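Local coordinates for protein CRISPR-associated endoribonuclease Cas6 1 (PDB 5YI6) that probably cleaves CRISPR transcripts as a Cas6-family endoribonuclease, yielding the crRNAs used in antiviral defence, at residues S132-K137 with E160-N165. Sequence-based numbering, arbitrary orientation.
Sequences SPIYLK and ENLKNN
Leu136 comes closest to the helix at Leu162, their CA atoms 7.1 Å apart, where the extended run 132-137 passes one side of the helical turns 160-165. No direct hydrogen bond links the two; what joins them is apolar contact and one water. Leu136 does most of the work. Its CG lies anti to the backbone N (chi1 -165°), which carries the forked end over to the helix, and the two methyls divide the surface between them. CD2 sits against the backbone, 3.6 Å from Leu162 N, and also meets the CB atoms of Asn161 and Leu162. CD1 lies by the carbonyl oxygen of Asn161 and, further along, 4.3 Å from Asn165 CB. Leu136 thus lies against the helix face made by Asn161, Leu162 and Asn165. Two residues back, Ile134 meets the end of Leu162 branch to branch, CG2 to CD1 at 3.9 Å, the two side chains crossing at about a right angle. The bond from CA to CB of Leu162 runs past the loop rather than at it, but CG anti to the backbone N (chi1 -170°) brings CD1 to Ile134.

At the polar border, a water accepts from Asn161 ND2 at 2.6 Å and donates to Lys137 O at 2.8 Å, tying the helix to the start of strand 137-142. The amide of Asn165 looks elsewhere, its OD1 taking a hydrogen bond from Lys169 on the same helix.

The contact seats helix 158-174 on the connection between strands 127-130 and 137-142. Ile134 also touches Met207 of strand 201-213 and Leu162 touches Phe184 of strand 182-195; this helix on a four-stranded antiparallel sheet is consistent with the ferredoxin-like (RAMP) fold of Cas6 C-terminal halves.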
loop_
_atom_site.group_PDB
_atom_site.type_symbol
_atom_site.label_atom_id
_atom_site.label_comp_id
_atom_site.label_asym_id
_atom_site.label_seq_id
_atom_site.Cartn_x
_atom_site.Cartn_y
_atom_site.Cartn_z
ATOM N N SER A 132 2.332 4.513 -1.556
ATOM C CA SER A 132 2.661 3.550 -2.587
ATOM C C SER A 132 1.759 3.899 -3.778
ATOM O O SER A 132 0.617 4.378 -3.584
ATOM C CB SER A 132 2.483 2.090 -2.151
ATOM O OG SER A 132 1.213 1.847 -1.562
ATOM N N PRO A 133 2.257 3.776 -4.999
ATOM C CA PRO A 133 1.503 4.322 -6.143
ATOM C C PRO A 133 0.244 3.500 -6.430
ATOM O O PRO A 133 0.136 2.325 -6.071
ATOM C CB PRO A 133 2.502 4.252 -7.309
ATOM C CG PRO A 133 3.446 3.122 -6.964
ATOM C CD PRO A 133 3.575 3.226 -5.401
ATOM N N ILE A 134 -0.706 4.149 -7.135
ATOM C CA ILE A 134 -2.032 3.585 -7.417
ATOM C C ILE A 134 -1.983 2.837 -8.732
ATOM O O ILE A 134 -1.484 3.354 -9.741
ATOM C CB ILE A 134 -3.105 4.688 -7.428
ATOM C CG1 ILE A 134 -3.338 5.162 -5.989
ATOM C CG2 ILE A 134 -4.454 4.214 -8.107
ATOM C CD1 ILE A 134 -4.049 6.510 -5.892
ATOM N N TYR A 135 -2.492 1.616 -8.704
ATOM C CA TYR A 135 -2.594 0.758 -9.866
ATOM C C TYR A 135 -4.059 0.654 -10.247
ATOM O O TYR A 135 -4.911 0.407 -9.389
ATOM C CB TYR A 135 -2.015 -0.618 -9.542
ATOM C CG TYR A 135 -2.132 -1.638 -10.645
ATOM C CD1 TYR A 135 -1.499 -1.453 -11.862
ATOM C CD2 TYR A 135 -2.829 -2.821 -10.448
ATOM C CE1 TYR A 135 -1.588 -2.437 -12.895
ATOM C CE2 TYR A 135 -2.920 -3.785 -11.461
ATOM C CZ TYR A 135 -2.285 -3.585 -12.669
ATOM O OH TYR A 135 -2.356 -4.531 -13.663
ATOM N N LEU A 136 -4.355 0.834 -11.537
ATOM C CA LEU A 136 -5.744 0.776 -11.969
ATOM C C LEU A 136 -5.736 0.308 -13.418
ATOM O O LEU A 136 -5.059 0.922 -14.231
ATOM C CB LEU A 136 -6.391 2.149 -11.836
ATOM C CG LEU A 136 -7.908 2.168 -11.916
ATOM C CD1 LEU A 136 -8.572 1.461 -10.715
ATOM C CD2 LEU A 136 -8.362 3.627 -12.069
ATOM N N LYS A 137 -6.410 -0.787 -13.718
ATOM C CA LYS A 137 -6.256 -1.352 -15.057
ATOM C C LYS A 137 -7.621 -1.636 -15.668
ATOM O O LYS A 137 -8.636 -1.733 -14.977
ATOM C CB LYS A 137 -5.395 -2.626 -15.011
ATOM C CG LYS A 137 -6.088 -3.713 -14.200
ATOM C CD LYS A 137 -5.411 -5.046 -14.265
ATOM C CE LYS A 137 -6.260 -6.063 -13.533
ATOM N NZ LYS A 137 -7.679 -5.922 -13.956
ATOM N N GLU A 160 -13.771 7.715 -12.979
ATOM C CA GLU A 160 -14.863 6.870 -12.524
ATOM C C GLU A 160 -14.376 5.477 -12.173
ATOM O O GLU A 160 -14.952 4.833 -11.294
ATOM C CB GLU A 160 -15.974 6.808 -13.583
ATOM C CG GLU A 160 -16.780 8.128 -13.652
ATOM C CD GLU A 160 -17.431 8.511 -12.314
ATOM O OE1 GLU A 160 -17.962 7.619 -11.613
ATOM O OE2 GLU A 160 -17.422 9.710 -11.960
ATOM N N ASN A 161 -13.347 4.980 -12.849
ATOM C CA ASN A 161 -12.866 3.645 -12.513
ATOM C C ASN A 161 -12.246 3.606 -11.118
ATOM O O ASN A 161 -12.424 2.623 -10.392
ATOM C CB ASN A 161 -11.890 3.143 -13.564
ATOM C CG ASN A 161 -12.624 2.561 -14.764
ATOM O OD1 ASN A 161 -13.683 3.066 -15.140
ATOM N ND2 ASN A 161 -12.089 1.511 -15.352
ATOM N N LEU A 162 -11.545 4.675 -10.720
ATOM C CA LEU A 162 -11.017 4.750 -9.347
ATOM C C LEU A 162 -12.162 4.777 -8.326
ATOM O O LEU A 162 -12.130 4.067 -7.300
ATOM C CB LEU A 162 -10.117 5.990 -9.198
ATOM C CG LEU A 162 -9.318 6.003 -7.866
ATOM C CD1 LEU A 162 -8.255 4.874 -7.924
ATOM C CD2 LEU A 162 -8.656 7.348 -7.616
ATOM N N LYS A 163 -13.192 5.600 -8.590
ATOM C CA LYS A 163 -14.338 5.649 -7.676
ATOM C C LYS A 163 -15.057 4.299 -7.595
ATOM O O LYS A 163 -15.399 3.826 -6.510
ATOM C CB LYS A 163 -15.313 6.741 -8.119
ATOM C CG LYS A 163 -14.750 8.176 -7.906
ATOM C CD LYS A 163 -15.683 9.229 -8.474
ATOM C CE LYS A 163 -17.096 9.027 -7.978
ATOM N NZ LYS A 163 -17.936 10.163 -8.415
ATOM N N ASN A 164 -15.327 3.689 -8.742
ATOM C CA ASN A 164 -16.097 2.455 -8.750
ATOM C C ASN A 164 -15.307 1.311 -8.152
ATOM O O ASN A 164 -15.884 0.440 -7.492
ATOM C CB ASN A 164 -16.550 2.120 -10.161
ATOM C CG ASN A 164 -17.642 3.057 -10.629
ATOM O OD1 ASN A 164 -18.436 3.524 -9.806
ATOM N ND2 ASN A 164 -17.708 3.320 -11.934
ATOM N N ASN A 165 -13.993 1.304 -8.343
ATOM C CA ASN A 165 -13.194 0.319 -7.644
ATOM C C ASN A 165 -13.392 0.451 -6.135
ATOM O O ASN A 165 -13.604 -0.554 -5.439
ATOM C CB ASN A 165 -11.711 0.492 -7.998
ATOM C CG ASN A 165 -10.819 -0.294 -7.056
ATOM O OD1 ASN A 165 -10.464 0.183 -5.968
ATOM N ND2 ASN A 165 -10.494 -1.509 -7.447
HETATM O O HOH W 1 -10.379 0.168 -13.883
#